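Local coordinates for structural protein VP1 (Trichodysplasia spinulosa-associated polyomavirus, PDB 4U60) that forms pentameric building blocks of the viral coat and binds sialylated glycans, here the GM1 oligosaccharide, through its outer loops, at residues T23-Y28 against I271-R276; Q57-S62 against R150-A155; P139-F144 against P195-N200. All coordinates share one frame; numbering follows the deposited sequence.

In the fold
Interaction 1 joins strands of the jelly roll itself, whereas interactions 2 and 3 tie together the loops and the small sheet built onto it. All three are partly buried. In 23-28 against 271-276, paired main chains carry the polar bonds, and the buried Ile271 and Leu273 pack on the inner face. Interaction 3 joins a strand to a loop, an asparagine side chain bonding the main-chain N and O of one strand residue. Interaction 2, among surface loops about 39 Å from interaction 1 centre to centre, relies on waters and one direct backbone bond, and carries sialic acid. All three also reach neighbouring subunits: Glu26 of interaction 1 packs on Ser196 of another subunit.

Interaction 1 of 3, residues T23-Y28 against I271-R276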
loop_
_atom_site.group_PDB
_atom_site.type_symbol
_atom_site.label_atom_id
_atom_site.label_comp_id
_atom_site.label_asym_id
_atom_site.label_seq_id
_atom_site.Cartn_x
_atom_site.Cartn_y
_atom_site.Cartn_z
ATOM N N THR C 23 -31.415 20.096 3.120
ATOM C CA THR C 23 -31.403 19.843 4.539
ATOM C C THR C 23 -30.241 18.904 4.816
ATOM O O THR C 23 -29.728 18.260 3.912
ATOM C CB THR C 23 -32.739 19.246 5.043
ATOM O OG1 THR C 23 -32.824 19.411 6.466
ATOM C CG2 THR C 23 -32.893 17.761 4.686
ATOM N N THR C 24 -29.817 18.848 6.064
ATOM C CA THR C 24 -28.737 17.964 6.447
ATOM C C THR C 24 -29.190 17.143 7.632
ATOM O O THR C 24 -29.981 17.608 8.468
ATOM C CB THR C 24 -27.467 18.736 6.816
ATOM O OG1 THR C 24 -27.734 19.547 7.955
ATOM C CG2 THR C 24 -27.017 19.625 5.670
ATOM N N ILE C 25 -28.689 15.918 7.693
ATOM C CA ILE C 25 -28.965 15.023 8.792
ATOM C C ILE C 25 -27.616 14.624 9.372
ATOM O O ILE C 25 -26.720 14.186 8.645
ATOM C CB ILE C 25 -29.696 13.752 8.299
ATOM C CG1 ILE C 25 -31.114 14.099 7.840
ATOM C CG2 ILE C 25 -29.698 12.652 9.369
ATOM C CD1 ILE C 25 -32.027 14.602 8.934
ATOM N N GLU C 26 -27.490 14.760 10.678
ATOM C CA GLU C 26 -26.292 14.371 11.373
ATOM C C GLU C 26 -26.669 13.322 12.407
ATOM O O GLU C 26 -27.662 13.460 13.120
ATOM C CB GLU C 26 -25.704 15.621 12.018
ATOM C CG GLU C 26 -24.399 15.429 12.721
ATOM C CD GLU C 26 -23.897 16.737 13.301
ATOM O OE1 GLU C 26 -22.775 17.144 12.961
ATOM O OE2 GLU C 26 -24.621 17.379 14.091
ATOM N N LEU C 27 -25.890 12.257 12.476
ATOM C CA LEU C 27 -26.125 11.218 13.472
ATOM C C LEU C 27 -24.867 10.436 13.711
ATOM O O LEU C 27 -23.903 10.545 12.959
ATOM C CB LEU C 27 -27.225 10.263 13.025
ATOM C CG LEU C 27 -26.838 9.298 11.906
ATOM C CD1 LEU C 27 -27.549 7.958 12.005
ATOM C CD2 LEU C 27 -27.143 9.944 10.555
ATOM N N TYR C 28 -24.874 9.648 14.775
ATOM C CA TYR C 28 -23.844 8.635 14.981
ATOM C C TYR C 28 -24.534 7.321 15.299
ATOM O O TYR C 28 -25.700 7.297 15.758
ATOM C CB TYR C 28 -22.855 9.040 16.104
ATOM C CG TYR C 28 -23.523 9.170 17.462
ATOM C CD1 TYR C 28 -23.661 8.068 18.305
ATOM C CD2 TYR C 28 -24.068 10.371 17.872
ATOM C CE1 TYR C 28 -24.310 8.178 19.534
ATOM C CE2 TYR C 28 -24.725 10.494 19.093
ATOM C CZ TYR C 28 -24.849 9.384 19.919
ATOM O OH TYR C 28 -25.507 9.523 21.129
ATOM N N ILE C 271 -25.075 13.879 6.370
ATOM C CA ILE C 271 -25.642 13.610 5.061
ATOM C C ILE C 271 -26.383 14.839 4.544
ATOM O O ILE C 271 -27.220 15.415 5.239
ATOM C CB ILE C 271 -26.594 12.396 5.128
ATOM C CG1 ILE C 271 -25.815 11.164 5.594
ATOM C CG2 ILE C 271 -27.261 12.173 3.786
ATOM C CD1 ILE C 271 -26.662 10.057 6.157
ATOM N N LEU C 272 -26.046 15.240 3.328
ATOM C CA LEU C 272 -26.691 16.356 2.652
ATOM C C LEU C 272 -27.781 15.815 1.760
ATOM O O LEU C 272 -27.527 14.897 0.990
ATOM C CB LEU C 272 -25.657 17.105 1.817
ATOM C CG LEU C 272 -26.178 18.296 1.027
ATOM C CD1 LEU C 272 -26.504 19.434 1.971
ATOM C CD2 LEU C 272 -25.158 18.729 -0.020
ATOM N N LEU C 273 -28.988 16.381 1.863
ATOM C CA LEU C 273 -30.121 15.962 1.021
ATOM C C LEU C 273 -30.753 17.149 0.344
ATOM O O LEU C 273 -30.682 18.284 0.848
ATOM C CB LEU C 273 -31.199 15.230 1.820
ATOM C CG LEU C 273 -30.707 13.996 2.576
ATOM C CD1 LEU C 273 -30.517 14.355 4.041
ATOM C CD2 LEU C 273 -31.664 12.833 2.461
ATOM N N ARG C 274 -31.386 16.881 -0.793
ATOM C CA ARG C 274 -32.014 17.908 -1.586
ATOM C C ARG C 274 -33.373 17.425 -2.051
ATOM O O ARG C 274 -33.622 16.222 -2.139
ATOM C CB ARG C 274 -31.145 18.286 -2.789
ATOM C CG ARG C 274 -31.016 17.209 -3.855
ATOM C CD ARG C 274 -30.082 17.632 -4.969
ATOM N NE ARG C 274 -29.833 16.548 -5.917
ATOM C CZ ARG C 274 -28.847 16.535 -6.826
ATOM N NH1 ARG C 274 -28.002 17.546 -6.932
ATOM N NH2 ARG C 274 -28.708 15.507 -7.644
ATOM N N LYS C 275 -34.249 18.371 -2.352
ATOM C CA LYS C 275 -35.580 18.031 -2.816
ATOM C C LYS C 275 -35.572 17.687 -4.295
ATOM O O LYS C 275 -35.065 18.456 -5.114
ATOM C CB LYS C 275 -36.557 19.179 -2.577
ATOM C CG LYS C 275 -36.951 19.360 -1.128
ATOM C CD LYS C 275 -37.944 20.505 -0.973
ATOM C CE LYS C 275 -38.156 20.842 0.497
ATOM N NZ LYS C 275 -39.027 22.036 0.666
ATOM N N ARG C 276 -36.169 16.540 -4.610
ATOM C CA ARG C 276 -36.291 16.047 -5.978
ATOM C C ARG C 276 -37.760 15.769 -6.324
ATOM O O ARG C 276 -38.461 15.061 -5.603
ATOM C CB ARG C 276 -35.493 14.758 -6.133
ATOM C CG ARG C 276 -35.684 14.035 -7.464
ATOM C CD ARG C 276 -34.938 14.712 -8.600
ATOM N NE ARG C 276 -33.514 14.390 -8.556
ATOM C CZ ARG C 276 -32.683 14.388 -9.602
ATOM N NH1 ARG C 276 -33.112 14.714 -10.817
ATOM N NH2 ARG C 276 -31.409 14.044 -9.424
#
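Ile25 and Leu273 make the compact apolar part of this contact, CG1 of Ile25 lying 3.9 Å from CD1 of Leu273 where the two side chains meet at a slant. Rotation about the first bond of Ile25 (chi1 -69°) sets CG1 beside the backbone N, on the flank where Leu273 reaches it. On the same face, Thr23 runs alongside Leu273, its CG2 4.2 Å from Leu273 CB. Leu242 covers Ile25 and Ile271, and Cys237 lies against Leu273, so this face is turned to the interior. Beneath it the main chains form two hydrogen-bonded antiparallel pairs, each held by two N-H...O bonds. In one, Ile271 N reaches Ile25 O at 2.8 Å, almost straight (175°), and Ile25 N returns a bond to Ile271 O at 2.9 Å. In the other, Thr23 N meets Leu273 O at 3.0 Å and Leu273 N meets Thr23 O at 2.9 Å. The opposite face is looser and nearer solvent: Thr24, in the non-hydrogen-bonded pair between them, is exposed and offers CG2 to Leu272 CD1 at 3.7 Å. Ile22 and Ser94 add to the packing of Leu272. The chain's first and last strands thus form an antiparallel pair of the jelly-roll fold of polyomavirus VP1.

Interaction 2 of 3, residues Q57-S62 against R150-A155; sequences QDKPTS and RTDYSA. With SIA (N-acetyl-alpha-neuraminic acid), chain G.
The ring of Tyr153 meets Pro60 obliquely, with CD1 of Tyr153 4.3 Å from CG of Pro60, while Thr151 CG2 lies 3.5 Å above one face of the ring, offset toward its rim. The same methyl also rests against Pro60 CD, so proline, threonine and tyrosine interlock; Glu189 holds the Tyr153 hydroxyl. The second flat group, the Asp152 carboxylate, forms an Asx turn in this junction of two surface loops beside the glycan site. Its OD1 accepts Ser154 N from the anti side, 33° out of plane, and Ser154 OG from the syn side at 2.7 Å, which fixes the carboxylate's rotation. Lys59 lies alongside Asp152, pointing the same way: with CG anti to the backbone N (chi1 -173°) and the chain extended beyond, its CD comes 3.5 Å from Asp152 OD2. The ammonium NZ stays 4.3 Å from Asp152 OD2, beyond a salt bridge, but one water joins NZ, OD2 and Ser154 OG. Asp152 N donates to Asp58 O at 2.9 Å (169°). Other waters span the loops, one linking Pro60 O, Asp152 O and Ala155 N, and one from Asp58 OD2 to Thr151 OG1; Asn148 bonds both of these, through ND2 and O respectively. Asp58 OD1 is taken by His109 of a neighbouring subunit. Lys59 presents its backbone N-H and C=O to sialic acid: Lys59 N donates to O10 of the N-acetyl group at 3.0 Å, and the sugar's O4 hydroxyl donates to Lys59 O at 2.6 Å.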
loop_
_atom_site.group_PDB
_atom_site.type_symbol
_atom_site.label_atom_id
_atom_site.label_comp_id
_atom_site.label_asym_id
_atom_site.label_seq_id
_atom_site.Cartn_x
_atom_site.Cartn_y
_atom_site.Cartn_z
ATOM N N GLN C 57 -21.457 -28.781 15.752
ATOM C CA GLN C 57 -21.674 -28.297 17.110
ATOM C C GLN C 57 -21.138 -26.874 17.202
ATOM O O GLN C 57 -20.415 -26.503 18.133
ATOM C CB GLN C 57 -20.969 -29.226 18.115
ATOM C CG GLN C 57 -21.463 -30.663 18.083
ATOM C CD GLN C 57 -22.907 -30.818 18.549
ATOM O OE1 GLN C 57 -23.424 -29.996 19.322
ATOM N NE2 GLN C 57 -23.560 -31.886 18.110
ATOM N N ASP C 58 -21.473 -26.070 16.198
ATOM C CA ASP C 58 -20.998 -24.698 16.098
ATOM C C ASP C 58 -22.137 -23.789 16.535
ATOM O O ASP C 58 -23.018 -23.458 15.751
ATOM C CB ASP C 58 -20.536 -24.434 14.667
ATOM C CG ASP C 58 -19.841 -23.115 14.487
ATOM O OD1 ASP C 58 -19.823 -22.259 15.400
ATOM O OD2 ASP C 58 -19.302 -22.922 13.367
ATOM N N LYS C 59 -22.126 -23.453 17.818
ATOM C CA LYS C 59 -23.201 -22.715 18.460
ATOM C C LYS C 59 -22.587 -21.546 19.227
ATOM O O LYS C 59 -22.196 -21.690 20.386
ATOM C CB LYS C 59 -23.966 -23.638 19.393
ATOM C CG LYS C 59 -25.207 -23.012 19.982
ATOM C CD LYS C 59 -25.956 -24.028 20.812
ATOM C CE LYS C 59 -27.153 -23.373 21.486
ATOM N NZ LYS C 59 -27.993 -24.349 22.219
ATOM N N PRO C 60 -22.479 -20.393 18.570
ATOM C CA PRO C 60 -21.885 -19.265 19.285
ATOM C C PRO C 60 -22.646 -18.897 20.534
ATOM O O PRO C 60 -23.876 -19.003 20.581
ATOM C CB PRO C 60 -21.920 -18.115 18.254
ATOM C CG PRO C 60 -22.838 -18.583 17.168
ATOM C CD PRO C 60 -22.793 -20.063 17.164
ATOM N N THR C 61 -21.916 -18.501 21.574
ATOM C CA THR C 61 -22.555 -18.070 22.795
ATOM C C THR C 61 -23.287 -16.754 22.545
ATOM O O THR C 61 -22.997 -16.004 21.585
ATOM C CB THR C 61 -21.529 -17.884 23.923
ATOM O OG1 THR C 61 -20.542 -16.924 23.531
ATOM C CG2 THR C 61 -20.844 -19.217 24.244
ATOM N N SER C 62 -24.239 -16.472 23.423
ATOM C CA SER C 62 -24.964 -15.223 23.341
ATOM C C SER C 62 -24.017 -14.055 23.550
ATOM O O SER C 62 -23.279 -14.005 24.540
ATOM C CB SER C 62 -26.074 -15.159 24.382
ATOM O OG SER C 62 -26.865 -14.003 24.158
ATOM N N ARG C 150 -24.209 -24.974 8.989
ATOM C CA ARG C 150 -24.749 -25.572 10.199
ATOM C C ARG C 150 -24.758 -24.677 11.443
ATOM O O ARG C 150 -25.234 -25.100 12.505
ATOM C CB ARG C 150 -23.932 -26.810 10.561
ATOM C CG ARG C 150 -23.807 -27.876 9.481
ATOM C CD ARG C 150 -22.762 -28.911 9.952
ATOM N NE ARG C 150 -22.484 -29.996 9.000
ATOM C CZ ARG C 150 -23.158 -31.157 8.943
ATOM N NH1 ARG C 150 -24.165 -31.411 9.777
ATOM N NH2 ARG C 150 -22.833 -32.083 8.044
ATOM N N THR C 151 -24.216 -23.474 11.347
ATOM C CA THR C 151 -24.147 -22.608 12.532
ATOM C C THR C 151 -25.520 -22.488 13.204
ATOM O O THR C 151 -26.512 -22.195 12.539
ATOM C CB THR C 151 -23.639 -21.202 12.197
ATOM O OG1 THR C 151 -22.478 -21.293 11.358
ATOM C CG2 THR C 151 -23.273 -20.453 13.470
ATOM N N ASP C 152 -25.525 -22.702 14.518
ATOM C CA ASP C 152 -26.732 -22.738 15.338
ATOM C C ASP C 152 -26.749 -21.454 16.163
ATOM O O ASP C 152 -25.914 -21.272 17.043
ATOM C CB ASP C 152 -26.648 -23.976 16.234
ATOM C CG ASP C 152 -27.774 -24.083 17.254
ATOM O OD1 ASP C 152 -28.661 -23.216 17.342
ATOM O OD2 ASP C 152 -27.715 -25.066 18.019
ATOM N N TYR C 153 -27.687 -20.568 15.849
ATOM C CA TYR C 153 -27.814 -19.260 16.497
ATOM C C TYR C 153 -28.796 -19.257 17.669
ATOM O O TYR C 153 -29.130 -18.181 18.209
ATOM C CB TYR C 153 -28.244 -18.211 15.454
ATOM C CG TYR C 153 -27.204 -18.017 14.376
ATOM C CD1 TYR C 153 -26.037 -17.304 14.630
ATOM C CD2 TYR C 153 -27.364 -18.561 13.111
ATOM C CE1 TYR C 153 -25.067 -17.136 13.653
ATOM C CE2 TYR C 153 -26.408 -18.385 12.116
ATOM C CZ TYR C 153 -25.243 -17.680 12.394
ATOM O OH TYR C 153 -24.274 -17.513 11.418
ATOM N N SER C 154 -29.228 -20.437 18.113
ATOM C CA SER C 154 -30.294 -20.510 19.123
ATOM C C SER C 154 -29.909 -20.111 20.557
ATOM O O SER C 154 -30.795 -20.048 21.421
ATOM C CB SER C 154 -30.938 -21.891 19.115
ATOM O OG SER C 154 -30.060 -22.876 19.599
ATOM N N ALA C 155 -28.632 -19.846 20.833
ATOM C CA ALA C 155 -28.279 -19.292 22.141
ATOM C C ALA C 155 -28.797 -17.848 22.298
ATOM O O ALA C 155 -28.850 -17.322 23.408
ATOM C CB ALA C 155 -26.773 -19.356 22.359
HETATM C C1 SIA G . -19.583 -22.632 26.091
HETATM C C2 SIA G . -19.802 -23.954 25.366
HETATM C C3 SIA G . -21.024 -23.855 24.446
HETATM C C4 SIA G . -20.785 -23.086 23.139
HETATM C C5 SIA G . -19.478 -23.489 22.470
HETATM C C6 SIA G . -18.340 -23.464 23.493
HETATM C C7 SIA G . -16.974 -23.881 22.949
HETATM C C8 SIA G . -15.912 -23.971 24.056
HETATM C C9 SIA G . -14.465 -23.850 23.546
HETATM C C10 SIA G . -19.343 -22.898 20.076
HETATM C C11 SIA G . -18.913 -21.876 19.045
HETATM N N5 SIA G . -19.125 -22.592 21.359
HETATM O O1A SIA G . -20.581 -21.964 26.470
HETATM O O1B SIA G . -18.419 -22.219 26.331
HETATM O O4 SIA G . -21.929 -23.378 22.296
HETATM O O6 SIA G . -18.667 -24.344 24.593
HETATM O O7 SIA G . -17.070 -25.118 22.257
HETATM O O8 SIA G . -16.122 -22.933 25.001
HETATM O O9 SIA G . -14.137 -22.475 23.236
HETATM O O10 SIA G . -19.899 -23.929 19.738
HETATM O O HOH W 1 -19.893 -20.651 12.010
HETATM O O HOH W 2 -23.532 -26.609 14.283
HETATM O O HOH W 3 -29.193 -25.917 19.993
HETATM O O HOH W 4 -26.113 -19.660 19.272
HETATM O O HOH W 5 -29.450 -14.397 25.183
#

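Interaction 3 of 3, residues P139-F144 against P195-N200. With EDO (1,2-ethanediol), chain S.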
loop_
_atom_site.group_PDB
_atom_site.type_symbol
_atom_site.label_atom_id
_atom_site.label_comp_id
_atom_site.label_asym_id
_atom_site.label_seq_id
_atom_site.Cartn_x
_atom_site.Cartn_y
_atom_site.Cartn_z
ATOM N N PRO C 139 -34.509 0.237 3.449
ATOM C CA PRO C 139 -33.580 -0.644 4.160
ATOM C C PRO C 139 -32.560 -1.327 3.258
ATOM O O PRO C 139 -32.845 -1.634 2.097
ATOM C CB PRO C 139 -34.496 -1.688 4.779
ATOM C CG PRO C 139 -35.773 -0.936 5.023
ATOM C CD PRO C 139 -35.918 -0.044 3.798
ATOM N N LEU C 140 -31.361 -1.499 3.798
ATOM C CA LEU C 140 -30.318 -2.223 3.093
ATOM C C LEU C 140 -30.824 -3.634 2.835
ATOM O O LEU C 140 -31.311 -4.290 3.746
ATOM C CB LEU C 140 -29.035 -2.250 3.911
ATOM C CG LEU C 140 -27.866 -3.042 3.331
ATOM C CD1 LEU C 140 -27.305 -2.426 2.049
ATOM C CD2 LEU C 140 -26.758 -3.212 4.363
ATOM N N GLU C 141 -30.719 -4.083 1.589
ATOM C CA GLU C 141 -31.177 -5.399 1.196
ATOM C C GLU C 141 -30.017 -6.372 1.368
ATOM O O GLU C 141 -28.904 -6.089 0.959
ATOM C CB GLU C 141 -31.736 -5.364 -0.224
ATOM C CG GLU C 141 -33.075 -4.643 -0.254
ATOM C CD GLU C 141 -33.484 -4.112 -1.618
ATOM O OE1 GLU C 141 -32.682 -3.392 -2.251
ATOM O OE2 GLU C 141 -34.659 -4.364 -2.013
ATOM N N LEU C 142 -30.307 -7.496 2.014
ATOM C CA LEU C 142 -29.284 -8.447 2.456
ATOM C C LEU C 142 -29.392 -9.786 1.734
ATOM O O LEU C 142 -30.499 -10.234 1.377
ATOM C CB LEU C 142 -29.418 -8.715 3.953
ATOM C CG LEU C 142 -29.270 -7.516 4.893
ATOM C CD1 LEU C 142 -29.624 -7.921 6.318
ATOM C CD2 LEU C 142 -27.867 -6.925 4.822
ATOM N N GLN C 143 -28.234 -10.414 1.587
ATOM C CA GLN C 143 -28.070 -11.780 1.078
ATOM C C GLN C 143 -27.455 -12.603 2.195
ATOM O O GLN C 143 -26.506 -12.174 2.844
ATOM C CB GLN C 143 -27.158 -11.793 -0.149
ATOM C CG GLN C 143 -26.711 -13.173 -0.622
ATOM C CD GLN C 143 -27.856 -14.008 -1.146
ATOM O OE1 GLN C 143 -28.649 -13.554 -1.980
ATOM N NE2 GLN C 143 -27.978 -15.220 -0.636
ATOM N N PHE C 144 -28.010 -13.775 2.460
ATOM C CA PHE C 144 -27.407 -14.703 3.413
ATOM C C PHE C 144 -26.235 -15.420 2.746
ATOM O O PHE C 144 -26.355 -15.944 1.631
ATOM C CB PHE C 144 -28.453 -15.725 3.857
ATOM C CG PHE C 144 -28.027 -16.601 5.002
ATOM C CD1 PHE C 144 -28.087 -16.145 6.295
ATOM C CD2 PHE C 144 -27.573 -17.891 4.773
ATOM C CE1 PHE C 144 -27.722 -16.947 7.365
ATOM C CE2 PHE C 144 -27.203 -18.703 5.834
ATOM C CZ PHE C 144 -27.239 -18.219 7.113
ATOM N N PRO C 195 -26.057 -7.760 -3.844
ATOM C CA PRO C 195 -25.636 -6.937 -4.964
ATOM C C PRO C 195 -26.618 -6.940 -6.123
ATOM O O PRO C 195 -26.481 -6.121 -7.034
ATOM C CB PRO C 195 -24.323 -7.612 -5.397
ATOM C CG PRO C 195 -24.569 -9.072 -5.111
ATOM C CD PRO C 195 -25.277 -9.020 -3.771
ATOM N N SER C 196 -27.600 -7.851 -6.112
ATOM C CA SER C 196 -28.594 -7.887 -7.179
ATOM C C SER C 196 -29.724 -6.905 -6.923
ATOM O O SER C 196 -30.590 -6.735 -7.781
ATOM C CB SER C 196 -29.198 -9.306 -7.332
ATOM O OG SER C 196 -30.081 -9.606 -6.252
ATOM N N LYS C 197 -29.760 -6.313 -5.738
ATOM C CA LYS C 197 -30.763 -5.296 -5.416
ATOM C C LYS C 197 -30.018 -4.027 -5.017
ATOM O O LYS C 197 -29.030 -3.699 -5.655
ATOM C CB LYS C 197 -31.719 -5.820 -4.335
ATOM C CG LYS C 197 -32.492 -7.065 -4.772
ATOM C CD LYS C 197 -33.485 -7.467 -3.696
ATOM C CE LYS C 197 -34.128 -8.800 -3.967
ATOM N NZ LYS C 197 -34.985 -8.774 -5.168
ATOM N N ASN C 198 -30.496 -3.325 -3.995
ATOM C CA ASN C 198 -29.848 -2.109 -3.487
ATOM C C ASN C 198 -29.636 -1.023 -4.540
ATOM O O ASN C 198 -28.659 -0.268 -4.496
ATOM C CB ASN C 198 -28.533 -2.477 -2.766
ATOM C CG ASN C 198 -28.790 -3.129 -1.433
ATOM O OD1 ASN C 198 -29.496 -2.567 -0.600
ATOM N ND2 ASN C 198 -28.288 -4.329 -1.233
ATOM N N GLU C 199 -30.594 -0.897 -5.432
ATOM C CA GLU C 199 -30.564 0.131 -6.450
ATOM C C GLU C 199 -30.692 1.545 -5.838
ATOM O O GLU C 199 -30.242 2.514 -6.424
ATOM C CB GLU C 199 -31.684 -0.117 -7.464
ATOM C CG GLU C 199 -31.553 -1.464 -8.193
ATOM C CD GLU C 199 -32.236 -2.683 -7.530
ATOM O OE1 GLU C 199 -32.658 -2.640 -6.336
ATOM O OE2 GLU C 199 -32.344 -3.725 -8.254
ATOM N N ASN C 200 -31.272 1.616 -4.645
ATOM C CA ASN C 200 -31.552 2.853 -3.969
ATOM C C ASN C 200 -30.737 3.028 -2.678
ATOM O O ASN C 200 -31.116 3.793 -1.812
ATOM C CB ASN C 200 -33.063 2.880 -3.681
ATOM C CG ASN C 200 -33.579 4.267 -3.369
ATOM O OD1 ASN C 200 -33.116 5.265 -3.924
ATOM N ND2 ASN C 200 -34.589 4.330 -2.490
HETATM C C1 EDO S . -31.104 5.898 -6.623
HETATM O O1 EDO S . -30.063 5.794 -7.602
HETATM C C2 EDO S . -32.422 6.342 -7.266
HETATM O O2 EDO S . -33.530 5.575 -6.758
HETATM O O HOH W 6 -31.572 -0.779 -0.239
HETATM O O HOH W 7 -32.620 -0.312 -2.822
HETATM O O HOH W 8 -34.981 -3.925 -4.625
#
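Glu141 OE1 is gripped by the backbone N of Asn198 at 2.8 Å and by a water at 3.1 Å, which also accepts from the backbone N of Asn200. Asn198 N meets OE1 on its anti side, 33° out of the carboxylate plane. In return, the Asn198 side chain takes both main-chain groups of Glu141: Asn198 OD1 accepts from Glu141 N at 2.9 Å, and Asn198 ND2 donates to Glu141 O at 2.9 Å, nearly within its own amide plane. A chi1 of -73° turns CG of Asn198 away from its carbonyl carbon and puts the amide against the Glu141 backbone. The two side chains run antiparallel alongside each other, with carboxylate and amide planes 77° apart, and three direct bonds lock the residues together. Such a double grip on one residue's N-H and C=O resembles one residue's share of a strand pairing, beside the backbone bond of Glu141 with Asp194. Asn198 ND2 has a second acceptor in Asp194 O, and CD1 of Leu140 lies 3.4 Å from Asn198 OD1. Tyr203 touches both Leu140 and Asn198.

Lys197 crosses Glu141 at about a right angle, CB 3.3 Å from Glu141 OE1 and CD 3.7 Å from Glu141 OE2; its ammonium group leads away. Glu199 is exposed and brings a like charge near, OE1 to OE1 of Glu141 being 4.2 Å, but a water donates to both Glu141 OE2 and Glu199 OE1, which would ease any repulsion. Asn198 also packs on Asn221 of a neighbouring subunit. The contact thus fastens the loop between strands 191-193 and 201-208 to strand 141-144, the middle strand of the small antiparallel three-stranded sheet that accompanies the jelly roll of VP1.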